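Local coordinates for putative metal-dependent hydrolase (Bacillus subtilis, PDB 6KNS), which is a putative zinc-dependent hydrolase of the metallo-beta-lactamase fold, probably related to short-form RNase Z enzymes that process tRNA 3' ends, at residues A[151-163]-A[170-182]. Sequence-based numbering, arbitrary orientation.
Sequences DGSHTVVYTADSS and PFSENADLLISEC. With ZN (zinc ion), chain H; ZN (zinc ion), chain G.
V157 and L178 pair where strand 155-158 runs parallel to strand 177-181. The pairing is regular in the middle: V157 N donates to L177 O at 2.9 Å, V157 O accepts from I179 N, and T159 N reaches I179 O. V156, Y158, L177 and I179 share one face of the sheet. V157 and L178 lie on the other, which helix 198-208 covers beside L178.

V157 can be followed outward. Its CB lies near L178 CD1. CG1, anti to the backbone N (chi1 171°), meets L178 CD1 at 3.6 Å and also touches F171 CE2, at the end of helix 168-171. CG2 packs on A175 CB at 3.5 Å. The two methyls of V157 thus touch both strand 177-181 and the type II beta turn S172-A175. The two strands and the short helix 168-171 between them form a beta-alpha-beta unit.

At the start of the strand pair, D176 OD2 accepts T155 N at 2.8 Å through its anti lone pair, while D176 N donates back to T155 O. The carboxylate also sits at the edge of the H154 ring.

Toward the end of strand 177-181, T159 OG1 stands in for the backbone acceptor that would come next. It receives E181 N at 3.0 Å, almost straight at 171°, and gives its own proton to A160 O. E181 bends at chi2 (120°), which brings OE2 to S162 N from above the carboxylate plane. H195 ND1 is hydrogen-bonded to the same oxygen, so OE2 has two partners.

D161 OD2 bridges the two zinc ions, with H140 and H217 among the other ligands. Because E181 OE2 accepts from S162 N, it holds the backbone just after this metal ligand. E181 thus probably acts as a second-shell residue that positions the D161 loop.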
ATOM      1  N   ASP A 151       2.656   4.216  28.815  1.00 30.99           N
ATOM      2  CA  ASP A 151       2.578   2.914  29.473  1.00 31.88           C
ATOM      3  C   ASP A 151       2.710   3.070  30.974  1.00 33.31           C
ATOM      4  O   ASP A 151       2.874   2.069  31.665  1.00 34.38           O
ATOM      5  CB  ASP A 151       3.679   1.964  28.963  1.00 31.37           C
ATOM      6  CG  ASP A 151       5.084   2.481  29.230  1.00 32.95           C
ATOM      7  OD1 ASP A 151       5.251   3.524  29.919  1.00 34.25           O
ATOM      8  OD2 ASP A 151       6.035   1.832  28.759  1.00 35.12           O
ATOM      9  N   GLY A 152       2.643   4.305  31.476  1.00 33.82           N
ATOM     10  CA  GLY A 152       2.816   4.567  32.929  1.00 36.23           C
ATOM     11  C   GLY A 152       4.224   5.002  33.340  1.00 36.71           C
ATOM     12  O   GLY A 152       4.402   5.563  34.403  1.00 37.74           O
ATOM     13  N   SER A 153       5.221   4.758  32.491  1.00 36.31           N
ATOM     14  CA  SER A 153       6.609   5.178  32.774  1.00 36.97           C
ATOM     15  C   SER A 153       7.173   6.127  31.719  1.00 35.25           C
ATOM     16  O   SER A 153       7.954   6.989  32.027  1.00 36.14           O
ATOM     17  CB  SER A 153       7.522   3.953  32.867  1.00 37.35           C
ATOM     18  OG  SER A 153       6.936   2.942  33.680  1.00 40.47           O
ATOM     19  N   HIS A 154       6.812   5.928  30.460  1.00 33.75           N
ATOM     20  CA  HIS A 154       7.241   6.791  29.385  1.00 31.78           C
ATOM     21  C   HIS A 154       6.025   7.198  28.608  1.00 29.95           C
ATOM     22  O   HIS A 154       4.990   6.541  28.692  1.00 29.41           O
ATOM     23  CB  HIS A 154       8.244   6.063  28.496  1.00 31.35           C
ATOM     24  CG  HIS A 154       9.584   5.894  29.134  1.00 35.33           C
ATOM     25  ND1 HIS A 154       9.981   4.716  29.748  1.00 39.82           N
ATOM     26  CD2 HIS A 154      10.604   6.773  29.305  1.00 36.71           C
ATOM     27  CE1 HIS A 154      11.195   4.879  30.253  1.00 39.74           C
ATOM     28  NE2 HIS A 154      11.596   6.113  29.987  1.00 38.31           N
ATOM     29  N   THR A 155       6.158   8.286  27.852  1.00 28.74           N
ATOM     30  CA  THR A 155       5.042   8.882  27.129  1.00 27.71           C
ATOM     31  C   THR A 155       5.493   9.385  25.757  1.00 26.27           C
ATOM     32  O   THR A 155       6.477  10.126  25.645  1.00 26.29           O
ATOM     33  CB  THR A 155       4.454  10.050  27.960  1.00 29.14           C
ATOM     34  OG1 THR A 155       3.922   9.524  29.179  1.00 28.66           O
ATOM     35  CG2 THR A 155       3.328  10.759  27.198  1.00 27.70           C
ATOM     36  N   VAL A 156       4.807   8.947  24.704  1.00 25.05           N
ATOM     37  CA  VAL A 156       5.100   9.410  23.368  1.00 23.79           C
ATOM     38  C   VAL A 156       3.905  10.180  22.816  1.00 23.62           C
ATOM     39  O   VAL A 156       2.779   9.724  22.919  1.00 23.78           O
ATOM     40  CB  VAL A 156       5.454   8.213  22.429  1.00 22.94           C
ATOM     41  CG1 VAL A 156       5.713   8.672  21.028  1.00 19.23           C
ATOM     42  CG2 VAL A 156       6.683   7.442  22.980  1.00 23.40           C
ATOM     43  N   VAL A 157       4.156  11.327  22.192  1.00 23.57           N
ATOM     44  CA  VAL A 157       3.107  12.108  21.558  1.00 22.82           C
ATOM     45  C   VAL A 157       3.348  12.061  20.063  1.00 22.44           C
ATOM     46  O   VAL A 157       4.473  12.279  19.593  1.00 22.80           O
ATOM     47  CB  VAL A 157       3.079  13.574  22.072  1.00 24.24           C
ATOM     48  CG1 VAL A 157       2.124  14.433  21.238  1.00 23.22           C
ATOM     49  CG2 VAL A 157       2.680  13.626  23.551  1.00 24.19           C
ATOM     50  N   TYR A 158       2.283  11.753  19.332  1.00 21.73           N
ATOM     51  CA  TYR A 158       2.241  11.724  17.876  1.00 21.23           C
ATOM     52  C   TYR A 158       1.256  12.793  17.440  1.00 21.31           C
ATOM     53  O   TYR A 158       0.098  12.738  17.819  1.00 22.83           O
ATOM     54  CB  TYR A 158       1.729  10.355  17.423  1.00 20.30           C
ATOM     55  CG  TYR A 158       1.483  10.176  15.965  1.00 18.88           C
ATOM     56  CD1 TYR A 158       2.433  10.569  15.021  1.00 21.59           C
ATOM     57  CD2 TYR A 158       0.301   9.566  15.502  1.00 19.62           C
ATOM     58  CE1 TYR A 158       2.219  10.356  13.634  1.00 19.57           C
ATOM     59  CE2 TYR A 158       0.073   9.348  14.135  1.00 18.35           C
ATOM     60  CZ  TYR A 158       1.033   9.738  13.210  1.00 20.00           C
ATOM     61  OH  TYR A 158       0.823   9.531  11.870  1.00 19.12           O
ATOM     62  N   THR A 159       1.710  13.778  16.682  1.00 21.00           N
ATOM     63  CA  THR A 159       0.846  14.863  16.236  1.00 20.94           C
ATOM     64  C   THR A 159      -0.145  14.429  15.155  1.00 21.34           C
ATOM     65  O   THR A 159      -1.055  15.185  14.824  1.00 22.17           O
ATOM     66  CB  THR A 159       1.653  16.040  15.611  1.00 21.84           C
ATOM     67  OG1 THR A 159       2.315  15.578  14.418  1.00 17.95           O
ATOM     68  CG2 THR A 159       2.677  16.608  16.579  1.00 20.64           C
ATOM     69  N   ALA A 160       0.030  13.246  14.564  1.00 20.39           N
ATOM     70  CA  ALA A 160      -0.641  12.951  13.322  1.00 20.32           C
ATOM     71  C   ALA A 160      -0.395  14.152  12.388  1.00 20.73           C
ATOM     72  O   ALA A 160       0.697  14.755  12.413  1.00 21.15           O
ATOM     73  CB  ALA A 160      -2.131  12.667  13.537  1.00 19.25           C
ATOM     74  N   ASP A 161      -1.383  14.497  11.572  1.00 20.62           N
ATOM     75  CA  ASP A 161      -1.261  15.611  10.647  1.00 20.91           C
ATOM     76  C   ASP A 161      -1.959  16.816  11.192  1.00 21.72           C
ATOM     77  O   ASP A 161      -3.116  16.723  11.596  1.00 22.58           O
ATOM     78  CB  ASP A 161      -1.954  15.291   9.344  1.00 21.05           C
ATOM     79  CG  ASP A 161      -1.225  14.244   8.525  1.00 20.90           C
ATOM     80  OD1 ASP A 161      -0.313  13.524   9.009  1.00 21.80           O
ATOM     81  OD2 ASP A 161      -1.583  14.200   7.361  1.00 17.04           O
ATOM     82  N   SER A 162      -1.303  17.966  11.138  1.00 22.07           N
ATOM     83  CA  SER A 162      -1.938  19.213  11.589  1.00 22.74           C
ATOM     84  C   SER A 162      -1.154  20.428  11.130  1.00 23.30           C
ATOM     85  O   SER A 162       0.066  20.359  10.965  1.00 23.42           O
ATOM     86  CB  SER A 162      -1.985  19.222  13.112  1.00 23.30           C
ATOM     87  OG  SER A 162      -2.779  20.284  13.616  1.00 22.28           O
ATOM     88  N   SER A 163      -1.841  21.541  10.925  1.00 24.58           N
ATOM     89  CA  SER A 163      -1.173  22.844  10.973  1.00 25.75           C
ATOM     90  C   SER A 163      -1.074  23.253  12.448  1.00 26.32           C
ATOM     91  O   SER A 163      -1.657  22.614  13.343  1.00 25.57           O
ATOM     92  CB  SER A 163      -1.937  23.919  10.173  1.00 26.61           C
ATOM     93  OG  SER A 163      -3.241  24.136  10.692  1.00 28.66           O
ATOM     94  N   PRO A 170       0.071  22.090  25.836  1.00 34.37           N
ATOM     95  CA  PRO A 170      -0.411  21.333  26.997  1.00 35.04           C
ATOM     96  C   PRO A 170      -0.613  19.848  26.715  1.00 33.63           C
ATOM     97  O   PRO A 170      -0.294  19.018  27.550  1.00 33.64           O
ATOM     98  CB  PRO A 170      -1.767  21.977  27.319  1.00 36.47           C
ATOM     99  CG  PRO A 170      -1.759  23.303  26.645  1.00 36.60           C
ATOM    100  CD  PRO A 170      -0.753  23.287  25.566  1.00 35.04           C
ATOM    101  N   PHE A 171      -1.152  19.517  25.552  1.00 32.69           N
ATOM    102  CA  PHE A 171      -1.313  18.116  25.180  1.00 31.57           C
ATOM    103  C   PHE A 171      -0.018  17.300  25.249  1.00 30.49           C
ATOM    104  O   PHE A 171      -0.031  16.167  25.715  1.00 29.42           O
ATOM    105  CB  PHE A 171      -1.882  18.009  23.765  1.00 30.68           C
ATOM    106  CG  PHE A 171      -2.257  16.605  23.365  1.00 29.78           C
ATOM    107  CD1 PHE A 171      -3.290  15.924  24.034  1.00 31.49           C
ATOM    108  CD2 PHE A 171      -1.607  15.976  22.306  1.00 28.28           C
ATOM    109  CE1 PHE A 171      -3.659  14.618  23.635  1.00 29.16           C
ATOM    110  CE2 PHE A 171      -1.962  14.694  21.900  1.00 27.53           C
ATOM    111  CZ  PHE A 171      -2.985  14.015  22.552  1.00 28.15           C
ATOM    112  N   SER A 172       1.085  17.884  24.775  1.00 30.37           N
ATOM    113  CA  SER A 172       2.362  17.177  24.669  1.00 29.90           C
ATOM    114  C   SER A 172       3.238  17.366  25.908  1.00 31.61           C
ATOM    115  O   SER A 172       4.389  16.923  25.905  1.00 30.87           O
ATOM    116  CB  SER A 172       3.154  17.677  23.454  1.00 29.37           C
ATOM    117  OG  SER A 172       2.379  17.648  22.263  1.00 29.34           O
ATOM    118  N   GLU A 173       2.705  18.003  26.959  1.00 32.64           N
ATOM    119  CA  GLU A 173       3.504  18.370  28.124  1.00 34.69           C
ATOM    120  C   GLU A 173       4.325  17.222  28.729  1.00 34.35           C
ATOM    121  O   GLU A 173       3.803  16.176  29.122  1.00 33.68           O
ATOM    122  CB  GLU A 173       2.641  19.018  29.233  1.00 36.51           C
ATOM    123  CG  GLU A 173       3.520  19.632  30.317  1.00 41.42           C
ATOM    124  CD  GLU A 173       2.775  20.574  31.264  1.00 46.46           C
ATOM    125  OE1 GLU A 173       1.544  20.431  31.430  1.00 49.20           O
ATOM    126  OE2 GLU A 173       3.446  21.441  31.853  1.00 50.03           O
ATOM    127  N   ASN A 174       5.626  17.449  28.792  1.00 34.45           N
ATOM    128  CA  ASN A 174       6.571  16.497  29.343  1.00 35.19           C
ATOM    129  C   ASN A 174       6.665  15.168  28.611  1.00 33.61           C
ATOM    130  O   ASN A 174       7.185  14.222  29.164  1.00 34.16           O
ATOM    131  CB  ASN A 174       6.326  16.300  30.837  1.00 36.78           C
ATOM    132  CG  ASN A 174       6.398  17.606  31.612  1.00 40.56           C
ATOM    133  OD1 ASN A 174       5.627  17.818  32.546  1.00 44.50           O
ATOM    134  ND2 ASN A 174       7.319  18.487  31.229  1.00 41.20           N
ATOM    135  N   ALA A 175       6.196  15.082  27.367  1.00 32.21           N
ATOM    136  CA  ALA A 175       6.380  13.841  26.588  1.00 30.79           C
ATOM    137  C   ALA A 175       7.871  13.519  26.500  1.00 30.64           C
ATOM    138  O   ALA A 175       8.709  14.417  26.305  1.00 30.01           O
ATOM    139  CB  ALA A 175       5.795  13.983  25.201  1.00 28.92           C
ATOM    140  N   ASP A 176       8.209  12.239  26.620  1.00 29.85           N
ATOM    141  CA  ASP A 176       9.607  11.819  26.388  1.00 29.36           C
ATOM    142  C   ASP A 176      10.015  11.975  24.919  1.00 27.59           C
ATOM    143  O   ASP A 176      11.141  12.369  24.632  1.00 27.49           O
ATOM    144  CB  ASP A 176       9.827  10.385  26.862  1.00 29.07           C
ATOM    145  CG  ASP A 176       9.500  10.229  28.335  1.00 32.05           C
ATOM    146  OD1 ASP A 176      10.252  10.789  29.162  1.00 33.68           O
ATOM    147  OD2 ASP A 176       8.470   9.605  28.668  1.00 31.67           O
ATOM    148  N   LEU A 177       9.094  11.675  24.011  1.00 26.34           N
ATOM    149  CA  LEU A 177       9.347  11.729  22.560  1.00 25.52           C
ATOM    150  C   LEU A 177       8.142  12.391  21.939  1.00 24.99           C
ATOM    151  O   LEU A 177       7.010  11.985  22.189  1.00 25.47           O
ATOM    152  CB  LEU A 177       9.546  10.328  21.954  1.00 24.21           C
ATOM    153  CG  LEU A 177       9.663  10.209  20.426  1.00 23.73           C
ATOM    154  CD1 LEU A 177      10.897  10.887  19.927  1.00 24.28           C
ATOM    155  CD2 LEU A 177       9.664   8.762  19.966  1.00 21.39           C
ATOM    156  N   LEU A 178       8.386  13.454  21.194  1.00 24.56           N
ATOM    157  CA  LEU A 178       7.361  14.071  20.389  1.00 23.91           C
ATOM    158  C   LEU A 178       7.652  13.699  18.949  1.00 22.82           C
ATOM    159  O   LEU A 178       8.664  14.140  18.404  1.00 22.86           O
ATOM    160  CB  LEU A 178       7.406  15.591  20.512  1.00 24.34           C
ATOM    161  CG  LEU A 178       6.468  16.377  19.592  1.00 23.40           C
ATOM    162  CD1 LEU A 178       5.008  15.987  19.830  1.00 24.01           C
ATOM    163  CD2 LEU A 178       6.657  17.877  19.810  1.00 25.44           C
ATOM    164  N   ILE A 179       6.744  12.934  18.358  1.00 21.99           N
ATOM    165  CA  ILE A 179       6.748  12.671  16.941  1.00 21.11           C
ATOM    166  C   ILE A 179       5.814  13.685  16.235  1.00 21.04           C
ATOM    167  O   ILE A 179       4.603  13.617  16.364  1.00 20.25           O
ATOM    168  CB  ILE A 179       6.322  11.250  16.634  1.00 20.54           C
ATOM    169  CG1 ILE A 179       7.155  10.255  17.473  1.00 20.60           C
ATOM    170  CG2 ILE A 179       6.471  11.018  15.120  1.00 19.67           C
ATOM    171  CD1 ILE A 179       6.714   8.762  17.309  1.00 19.66           C
ATOM    172  N   SER A 180       6.418  14.620  15.498  1.00 21.11           N
ATOM    173  CA  SER A 180       5.716  15.692  14.855  1.00 21.34           C
ATOM    174  C   SER A 180       5.852  15.579  13.373  1.00 20.66           C
ATOM    175  O   SER A 180       6.939  15.377  12.849  1.00 20.63           O
ATOM    176  CB  SER A 180       6.279  17.053  15.249  1.00 22.18           C
ATOM    177  OG  SER A 180       5.511  18.077  14.643  1.00 21.22           O
ATOM    178  N   GLU A 181       4.723  15.735  12.707  1.00 21.19           N
ATOM    179  CA  GLU A 181       4.706  15.913  11.292  1.00 21.36           C
ATOM    180  C   GLU A 181       5.565  17.156  10.992  1.00 21.95           C
ATOM    181  O   GLU A 181       5.696  18.067  11.825  1.00 22.10           O
ATOM    182  CB  GLU A 181       3.258  16.023  10.791  1.00 21.35           C
ATOM    183  CG  GLU A 181       2.555  17.362  10.945  1.00 23.28           C
ATOM    184  CD  GLU A 181       2.129  17.905   9.578  1.00 25.23           C
ATOM    185  OE1 GLU A 181       2.962  18.570   8.899  1.00 25.46           O
ATOM    186  OE2 GLU A 181       0.974  17.622   9.176  1.00 23.75           O
ATOM    187  N   CYS A 182       6.192  17.149   9.829  1.00 21.51           N
ATOM    188  CA  CYS A 182       7.006  18.250   9.413  1.00 22.21           C
ATOM    189  C   CYS A 182       7.079  18.264   7.906  1.00 21.68           C
ATOM    190  O   CYS A 182       8.128  18.073   7.338  1.00 22.69           O
ATOM    191  CB  CYS A 182       8.386  18.070  10.041  1.00 23.10           C
ATOM    192  SG  CYS A 182       9.493  19.451   9.849  1.00 27.96           S
TER
HETATM  193 ZN    ZN H 304      -3.636  13.935   6.216  1.00 24.88          ZN
HETATM  194 ZN    ZN G 303      -0.811  12.515   6.080  1.00 29.88          ZN